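Local coordinates for lysozyme (Penaeus vannamei, PDB 6UKC), which probably hydrolyses the beta-1,4 linkages of bacterial peptidoglycan and of chitodextrins, as a C-type lysozyme of glycosyl hydrolase family 22, at residues C32-E37 with V115-C121; N41-I45 with L82-I87; A94-R98 with G110-W114. All blocks are in the same frame, centred on the assembly; numbering follows the deposited sequence.

Contact 1: residues C32-E37 with V115-C121; sequences CIAEFE and VAYNSKC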
loop_
_atom_site.group_PDB
_atom_site.type_symbol
_atom_site.label_atom_id
_atom_site.label_comp_id
_atom_site.label_asym_id
_atom_site.label_seq_id
_atom_site.Cartn_x
_atom_site.Cartn_y
_atom_site.Cartn_z
ATOM N N CYS A 32 -3.965 1.528 -7.586
ATOM C CA CYS A 32 -4.382 2.946 -7.467
ATOM C C CYS A 32 -3.665 3.580 -6.261
ATOM O O CYS A 32 -3.085 4.720 -6.425
ATOM C CB CYS A 32 -5.889 3.088 -7.332
ATOM S SG CYS A 32 -6.415 4.813 -7.464
ATOM N N ILE A 33 -3.717 2.895 -5.106
ATOM C CA ILE A 33 -3.109 3.396 -3.840
ATOM C C ILE A 33 -1.607 3.565 -4.058
ATOM O O ILE A 33 -1.119 4.677 -3.732
ATOM C CB ILE A 33 -3.449 2.513 -2.630
ATOM C CG1 ILE A 33 -4.936 2.646 -2.292
ATOM C CG2 ILE A 33 -2.569 2.864 -1.432
ATOM C CD1 ILE A 33 -5.451 1.542 -1.404
ATOM N N ALA A 34 -0.923 2.552 -4.628
ATOM C CA ALA A 34 0.537 2.611 -4.895
ATOM C C ALA A 34 0.869 3.772 -5.837
ATOM O O ALA A 34 1.906 4.450 -5.613
ATOM C CB ALA A 34 1.044 1.318 -5.484
ATOM N N GLU A 35 0.100 3.934 -6.923
ATOM C CA GLU A 35 0.394 5.023 -7.882
ATOM C C GLU A 35 0.508 6.327 -7.083
ATOM O O GLU A 35 1.564 7.000 -7.160
ATOM C CB GLU A 35 -0.655 5.165 -8.985
ATOM C CG GLU A 35 -0.144 6.058 -10.102
ATOM C CD GLU A 35 -1.100 6.406 -11.219
ATOM O OE1 GLU A 35 -1.009 7.532 -11.665
ATOM O OE2 GLU A 35 -1.905 5.549 -11.657
ATOM N N PHE A 36 -0.524 6.650 -6.301
ATOM C CA PHE A 36 -0.703 8.019 -5.744
ATOM C C PHE A 36 -0.002 8.143 -4.397
ATOM O O PHE A 36 0.230 9.288 -4.028
ATOM C CB PHE A 36 -2.177 8.413 -5.734
ATOM C CG PHE A 36 -2.721 8.480 -7.137
ATOM C CD1 PHE A 36 -2.329 9.498 -7.991
ATOM C CD2 PHE A 36 -3.576 7.499 -7.620
ATOM C CE1 PHE A 36 -2.818 9.566 -9.291
ATOM C CE2 PHE A 36 -4.049 7.551 -8.929
ATOM C CZ PHE A 36 -3.665 8.582 -9.766
ATOM N N GLU A 37 0.390 7.040 -3.744
ATOM C CA GLU A 37 1.181 7.152 -2.496
ATOM C C GLU A 37 2.658 7.287 -2.859
ATOM O O GLU A 37 3.319 8.060 -2.169
ATOM C CB GLU A 37 0.919 5.998 -1.529
ATOM C CG GLU A 37 -0.461 6.020 -0.928
ATOM C CD GLU A 37 -0.658 7.023 0.186
ATOM O OE1 GLU A 37 -1.791 7.148 0.681
ATOM O OE2 GLU A 37 0.335 7.640 0.565
ATOM N N VAL A 115 -4.458 8.233 2.623
ATOM C CA VAL A 115 -4.788 9.598 2.131
ATOM C C VAL A 115 -5.005 9.512 0.614
ATOM O O VAL A 115 -6.019 10.042 0.149
ATOM C CB VAL A 115 -3.715 10.623 2.545
ATOM C CG1 VAL A 115 -4.055 12.032 2.096
ATOM C CG2 VAL A 115 -3.497 10.620 4.051
ATOM N N ALA A 116 -4.151 8.799 -0.130
ATOM C CA ALA A 116 -4.282 8.681 -1.606
ATOM C C ALA A 116 -5.603 7.991 -1.963
ATOM O O ALA A 116 -6.204 8.350 -3.008
ATOM C CB ALA A 116 -3.105 7.950 -2.219
ATOM N N TYR A 117 -6.038 7.024 -1.150
ATOM C CA TYR A 117 -7.283 6.258 -1.423
ATOM C C TYR A 117 -8.467 7.225 -1.333
ATOM O O TYR A 117 -9.307 7.224 -2.238
ATOM C CB TYR A 117 -7.469 5.042 -0.509
ATOM C CG TYR A 117 -8.813 4.387 -0.715
ATOM C CD1 TYR A 117 -9.040 3.534 -1.785
ATOM C CD2 TYR A 117 -9.887 4.693 0.107
ATOM C CE1 TYR A 117 -10.284 2.972 -2.010
ATOM C CE2 TYR A 117 -11.136 4.135 -0.096
ATOM C CZ TYR A 117 -11.336 3.272 -1.161
ATOM O OH TYR A 117 -12.562 2.717 -1.355
ATOM N N ASN A 118 -8.481 8.053 -0.289
ATOM C CA ASN A 118 -9.602 8.963 0.045
ATOM C C ASN A 118 -9.708 10.037 -1.049
ATOM O O ASN A 118 -10.840 10.405 -1.390
ATOM C CB ASN A 118 -9.446 9.514 1.467
ATOM C CG ASN A 118 -9.593 8.441 2.526
ATOM O OD1 ASN A 118 -10.313 7.461 2.329
ATOM N ND2 ASN A 118 -8.919 8.609 3.650
ATOM N N SER A 119 -8.587 10.483 -1.634
ATOM C CA SER A 119 -8.589 11.608 -2.604
ATOM C C SER A 119 -8.656 11.093 -4.047
ATOM O O SER A 119 -9.244 11.786 -4.874
ATOM C CB SER A 119 -7.401 12.490 -2.397
ATOM O OG SER A 119 -6.248 11.687 -2.299
ATOM N N LYS A 120 -8.069 9.939 -4.370
ATOM C CA LYS A 120 -7.826 9.583 -5.795
ATOM C C LYS A 120 -8.527 8.287 -6.224
ATOM O O LYS A 120 -8.654 8.077 -7.449
ATOM C CB LYS A 120 -6.319 9.488 -6.027
ATOM C CG LYS A 120 -5.599 10.816 -5.883
ATOM C CD LYS A 120 -5.737 11.654 -7.112
ATOM C CE LYS A 120 -5.590 13.133 -6.842
ATOM N NZ LYS A 120 -4.378 13.390 -6.035
ATOM N N CYS A 121 -8.917 7.413 -5.293
ATOM C CA CYS A 121 -9.315 6.034 -5.640
ATOM C C CYS A 121 -10.745 5.718 -5.184
ATOM O O CYS A 121 -11.402 4.931 -5.880
ATOM C CB CYS A 121 -8.323 5.043 -5.049
ATOM S SG CYS A 121 -6.598 5.392 -5.470
HETATM O O HOH W 1 -1.604 7.529 3.322
#
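Residues 32-37 and 115-121 are two helical segments that meet almost at right angles, their axes 102° apart and 8.6 Å from each other at closest approach. The backbones come nearest at Phe-36 and Ala-116, whose CA atoms lie 5.5 Å apart. Alanine suits this place because its single methyl fits against CB of Phe-36 and CG of Glu-37 without pushing the helices apart. Beside it, CG1 of Ile-33 lies against CB of Tyr-117, a branched chain slanting across the base of an aromatic one.

At one end of the interface the helices are covalently joined by the disulfide Cys-32 to Cys-121. SG of Cys-32 stands anti to its own backbone N (chi1 -171°), and this directs it across the gap to SG of Cys-121 at 2.1 Å. The nearby Phe-36 ring holds CB of Lys-120 over one face, 4.1 Å from the ring centroid, with CB of Glu-35 over the opposite face. Lysine serves well here, since its aliphatic part can cover an aromatic face at the protein surface while the ammonium group extends beyond.

At the other end, Glu-37 reaches the start of helix 115-121. A bend at chi2 (-77°) brings OE1 to the backbone N of Ala-116 at 3.0 Å, and the N-H approaches from above the carboxylate plane. Water 1 bridges the same oxygen, at 2.7 Å, to the backbone N of Val-115. By sequence Glu-37 matches the active-site glutamate of better-known C-type lysozymes. The chemistry of the contact is therefore divided: a covalent tie at one end, and at the other a carboxylate oxygen gripped by a backbone N-H and a water, which together probably restrain it beside the first turn of a helix.

Contact 2: residues N41-I45 with L82-I87; sequences NTAAI and LMSDDI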
loop_
_atom_site.group_PDB
_atom_site.type_symbol
_atom_site.label_atom_id
_atom_site.label_comp_id
_atom_site.label_asym_id
_atom_site.label_seq_id
_atom_site.Cartn_x
_atom_site.Cartn_y
_atom_site.Cartn_z
ATOM N N ASN A 41 7.172 3.253 -6.378
ATOM C CA ASN A 41 8.611 3.266 -6.007
ATOM C C ASN A 41 8.773 2.618 -4.627
ATOM O O ASN A 41 8.367 3.237 -3.597
ATOM C CB ASN A 41 9.171 4.688 -6.096
ATOM C CG ASN A 41 10.562 4.826 -5.507
ATOM O OD1 ASN A 41 11.355 3.876 -5.484
ATOM N ND2 ASN A 41 10.849 6.023 -5.024
ATOM N N THR A 42 9.375 1.430 -4.606
ATOM C CA THR A 42 9.541 0.595 -3.388
ATOM C C THR A 42 10.444 1.274 -2.341
ATOM O O THR A 42 10.410 0.829 -1.191
ATOM C CB THR A 42 10.117 -0.785 -3.728
ATOM O OG1 THR A 42 11.449 -0.650 -4.238
ATOM C CG2 THR A 42 9.245 -1.534 -4.710
ATOM N N ALA A 43 11.257 2.265 -2.730
ATOM C CA ALA A 43 12.195 2.980 -1.834
ATOM C C ALA A 43 11.666 4.373 -1.474
ATOM O O ALA A 43 12.385 5.073 -0.751
ATOM C CB ALA A 43 13.570 3.047 -2.460
ATOM N N ALA A 44 10.448 4.741 -1.890
ATOM C CA ALA A 44 9.760 5.981 -1.451
ATOM C C ALA A 44 9.731 6.056 0.084
ATOM O O ALA A 44 9.437 5.029 0.726
ATOM C CB ALA A 44 8.369 6.034 -2.034
ATOM N N ILE A 45 10.085 7.216 0.644
ATOM C CA ILE A 45 10.186 7.458 2.112
ATOM C C ILE A 45 9.913 8.934 2.395
ATOM O O ILE A 45 10.443 9.778 1.659
ATOM C CB ILE A 45 11.560 7.015 2.661
ATOM C CG1 ILE A 45 11.534 6.927 4.190
ATOM C CG2 ILE A 45 12.708 7.898 2.153
ATOM C CD1 ILE A 45 12.842 6.474 4.806
ATOM N N LEU A 82 9.544 -2.972 4.699
ATOM C CA LEU A 82 8.474 -2.378 3.855
ATOM C C LEU A 82 9.101 -1.510 2.766
ATOM O O LEU A 82 8.326 -0.942 1.975
ATOM C CB LEU A 82 7.540 -1.567 4.755
ATOM C CG LEU A 82 6.948 -2.361 5.916
ATOM C CD1 LEU A 82 5.821 -1.577 6.568
ATOM C CD2 LEU A 82 6.467 -3.743 5.458
ATOM N N MET A 83 10.441 -1.438 2.723
ATOM C CA MET A 83 11.176 -0.622 1.727
ATOM C C MET A 83 12.154 -1.540 0.993
ATOM O O MET A 83 13.354 -1.422 1.198
ATOM C CB MET A 83 11.919 0.514 2.433
ATOM C CG MET A 83 12.272 1.655 1.524
ATOM S SD MET A 83 12.205 3.197 2.429
ATOM C CE MET A 83 13.187 2.746 3.860
ATOM N N SER A 84 11.622 -2.454 0.195
ATOM C CA SER A 84 12.345 -3.592 -0.411
ATOM C C SER A 84 11.868 -3.782 -1.863
ATOM O O SER A 84 10.703 -3.413 -2.181
ATOM C CB SER A 84 12.123 -4.813 0.421
ATOM O OG SER A 84 12.510 -5.979 -0.270
ATOM N N ASP A 85 12.751 -4.293 -2.717
ATOM C CA ASP A 85 12.438 -4.680 -4.113
ATOM C C ASP A 85 11.322 -5.735 -4.062
ATOM O O ASP A 85 10.436 -5.690 -4.914
ATOM C CB ASP A 85 13.700 -5.180 -4.821
ATOM C CG ASP A 85 14.666 -4.092 -5.253
ATOM O OD1 ASP A 85 14.426 -2.891 -4.944
ATOM O OD2 ASP A 85 15.656 -4.458 -5.918
ATOM N N ASP A 86 11.355 -6.609 -3.052
ATOM C CA ASP A 86 10.330 -7.640 -2.766
ATOM C C ASP A 86 9.225 -7.075 -1.856
ATOM O O ASP A 86 9.541 -6.739 -0.689
ATOM C CB ASP A 86 10.989 -8.855 -2.131
ATOM C CG ASP A 86 10.010 -9.965 -1.865
ATOM O OD1 ASP A 86 9.068 -9.756 -1.055
ATOM O OD2 ASP A 86 10.185 -11.010 -2.481
ATOM N N ILE A 87 7.966 -7.108 -2.334
ATOM C CA ILE A 87 6.803 -6.387 -1.733
ATOM C C ILE A 87 6.037 -7.305 -0.785
ATOM O O ILE A 87 5.041 -6.841 -0.188
ATOM C CB ILE A 87 5.860 -5.842 -2.825
ATOM C CG1 ILE A 87 5.224 -6.975 -3.645
ATOM C CG2 ILE A 87 6.622 -4.860 -3.689
ATOM C CD1 ILE A 87 3.791 -6.744 -4.054
HETATM O O HOH W 2 13.660 -1.204 -3.014
#
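Thr-42 and Asp-85 are joined through a water, and no direct hydrogen bond spans these two irregular segments. Residues 41-44 form a type I beta turn that begins with an Asx turn, in which Asn-41 OD1 accepts from the backbone N of Ala-43. On the other side, Ser-84 OG accepts from the backbone N of Asp-86 in an ST turn. The contact thus packs the turn leading into the three-stranded sheet of the lysozyme fold against the loop ahead of helix 88-105.

Thr-42 O receives a CA-H...O contact from Met-83 at CA, 3.3 Å away. The flexible, unbranched Met-83 chain, bent at chi2 and chi3, then follows the turn: its CG lies 3.6 Å from CA of Ala-43, and its CE reaches CD1 of Ile-45 at 3.9 Å, where the two side chains cross at about a right angle. Ala-43 is small, so the Met-83 chain can pass close to the backbone of the turn.

The polar ends of Thr-42 and Asp-85 are also held by the N-terminal loop, OG1 bonding to Lys-5 O and OD1 to Lys-5 N. Water 2 completes the link, donating to Thr-42 OG1 at 2.6 Å and to Asp-85 OD1 at 2.7 Å.

Contact 3: residues A94-R98 with G110-W114; sequences AETIR and GYSAW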
loop_
_atom_site.group_PDB
_atom_site.type_symbol
_atom_site.label_atom_id
_atom_site.label_comp_id
_atom_site.label_asym_id
_atom_site.label_seq_id
_atom_site.Cartn_x
_atom_site.Cartn_y
_atom_site.Cartn_z
ATOM N N ALA A 94 0.042 -4.060 4.522
ATOM C CA ALA A 94 -1.088 -3.271 3.964
ATOM C C ALA A 94 -2.394 -4.049 4.210
ATOM O O ALA A 94 -3.377 -3.447 4.664
ATOM C CB ALA A 94 -0.860 -2.927 2.499
ATOM N N GLU A 95 -2.411 -5.364 4.004
ATOM C CA GLU A 95 -3.656 -6.151 4.231
ATOM C C GLU A 95 -4.061 -6.103 5.705
ATOM O O GLU A 95 -5.278 -6.172 5.973
ATOM C CB GLU A 95 -3.456 -7.596 3.798
ATOM C CG GLU A 95 -3.371 -7.712 2.291
ATOM C CD GLU A 95 -3.136 -9.115 1.771
ATOM O OE1 GLU A 95 -3.519 -9.388 0.630
ATOM O OE2 GLU A 95 -2.554 -9.912 2.512
ATOM N N THR A 96 -3.091 -6.081 6.625
ATOM C CA THR A 96 -3.346 -5.896 8.081
ATOM C C THR A 96 -3.898 -4.487 8.355
ATOM O O THR A 96 -4.824 -4.358 9.213
ATOM C CB THR A 96 -2.069 -6.120 8.896
ATOM O OG1 THR A 96 -1.725 -7.475 8.651
ATOM C CG2 THR A 96 -2.236 -5.875 10.383
ATOM N N ILE A 97 -3.312 -3.459 7.722
ATOM C CA ILE A 97 -3.818 -2.058 7.868
ATOM C C ILE A 97 -5.275 -2.019 7.379
ATOM O O ILE A 97 -6.137 -1.513 8.128
ATOM C CB ILE A 97 -2.914 -1.056 7.130
ATOM C CG1 ILE A 97 -1.539 -0.966 7.806
ATOM C CG2 ILE A 97 -3.583 0.314 7.003
ATOM C CD1 ILE A 97 -0.527 -0.209 7.014
ATOM N N ARG A 98 -5.547 -2.568 6.195
ATOM C CA ARG A 98 -6.917 -2.710 5.636
ATOM C C ARG A 98 -7.803 -3.521 6.597
ATOM O O ARG A 98 -8.923 -3.088 6.860
ATOM C CB ARG A 98 -6.904 -3.398 4.265
ATOM C CG ARG A 98 -8.207 -3.207 3.496
ATOM C CD ARG A 98 -8.319 -4.066 2.242
ATOM N NE ARG A 98 -8.083 -5.458 2.564
ATOM C CZ ARG A 98 -7.437 -6.328 1.801
ATOM N NH1 ARG A 98 -6.948 -5.957 0.626
ATOM N NH2 ARG A 98 -7.263 -7.573 2.229
ATOM N N GLY A 110 -11.861 -0.383 4.609
ATOM C CA GLY A 110 -10.479 -0.793 4.934
ATOM C C GLY A 110 -9.442 0.135 4.315
ATOM O O GLY A 110 -8.428 0.457 4.981
ATOM N N TYR A 111 -9.659 0.581 3.081
ATOM C CA TYR A 111 -8.619 1.356 2.353
ATOM C C TYR A 111 -8.611 2.826 2.783
ATOM O O TYR A 111 -7.680 3.530 2.369
ATOM C CB TYR A 111 -8.807 1.228 0.848
ATOM C CG TYR A 111 -8.671 -0.172 0.316
ATOM C CD1 TYR A 111 -7.434 -0.787 0.212
ATOM C CD2 TYR A 111 -9.772 -0.858 -0.166
ATOM C CE1 TYR A 111 -7.295 -2.063 -0.315
ATOM C CE2 TYR A 111 -9.647 -2.136 -0.692
ATOM C CZ TYR A 111 -8.405 -2.742 -0.772
ATOM O OH TYR A 111 -8.293 -3.997 -1.323
ATOM N N SER A 112 -9.582 3.266 3.589
ATOM C CA SER A 112 -9.729 4.681 4.019
ATOM C C SER A 112 -8.575 5.088 4.949
ATOM O O SER A 112 -8.459 6.283 5.223
ATOM C CB SER A 112 -11.086 4.953 4.617
ATOM O OG SER A 112 -11.226 4.370 5.899
ATOM N N ALA A 113 -7.696 4.152 5.340
ATOM C CA ALA A 113 -6.450 4.401 6.111
ATOM C C ALA A 113 -5.423 5.153 5.252
ATOM O O ALA A 113 -4.487 5.742 5.837
ATOM C CB ALA A 113 -5.872 3.105 6.615
ATOM N N TRP A 114 -5.598 5.162 3.927
ATOM C CA TRP A 114 -4.673 5.826 2.965
ATOM C C TRP A 114 -5.248 7.161 2.478
ATOM O O TRP A 114 -6.368 7.161 1.924
ATOM C CB TRP A 114 -4.382 4.901 1.784
ATOM C CG TRP A 114 -3.369 3.850 2.100
ATOM C CD1 TRP A 114 -2.015 3.961 1.959
ATOM C CD2 TRP A 114 -3.621 2.530 2.606
ATOM N NE1 TRP A 114 -1.411 2.802 2.353
ATOM C CE2 TRP A 114 -2.369 1.900 2.734
ATOM C CE3 TRP A 114 -4.772 1.807 2.928
ATOM C CZ2 TRP A 114 -2.241 0.595 3.198
ATOM C CZ3 TRP A 114 -4.642 0.518 3.384
ATOM C CH2 TRP A 114 -3.393 -0.079 3.512
#
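One face of the Tyr-111 ring is covered by CD of Arg-98, which stands 3.6 Å from the ring centroid in a CH-pi contact. The Trp-114 indole meets the helix at its rim: the carbonyl O of Ala-94 lies near the ring plane, 3.6 Å from CH2. Trp-30 of helix 24-38 packs edge-to-face with both rings.

Arg-98 and Tyr-111 run side by side in the same direction, yet the guanidinium is turned 80° from the ring plane. A bend at chi3 (53°) lets CD lie over the ring while NH1 makes a weak hydrogen bond to Tyr-111 OH at 3.1 Å. NH1 also has a long, weak ion pair with Asp-26. Gly-110, having no side chain, allows CG of Arg-98 to approach to 3.6 Å from its CA.

Ile-97 supplies the apolar wedge: its CG2 touches CH2 of Trp-114 at 3.5 Å and the methyl of Ala-113 at 3.6 Å. Small Ala-94 fits beside CZ2 of the indole, whose NE1 bonds to Phe-58 O. The packing of Tyr-111, Trp-114 and Ala-94 around Trp-30 is consistent with the hydrophobic box known from C-type lysozymes and alpha-lactalbumins.

From the N terminus, the chain first reaches residues 32-37 near the end of helix 24-38, then turns through 41-45 into the small antiparallel sheet. Contact 2 closes the first loop at 82-87, joining the entry to the sheet with the approach to helix 88-105. That helix opens contact 3, which closes at 110-114 after a short return. The next residues, 115-121, close contact 1 back onto helix 24-38. Contacts 2 and 3 therefore follow in series, and both fall within the wide loop of contact 1. Contacts 1 and 3 touch, as where Ile-33 meets Tyr-111, whereas contact 2 stands apart, its centre about 17 Å from each of the other two centres.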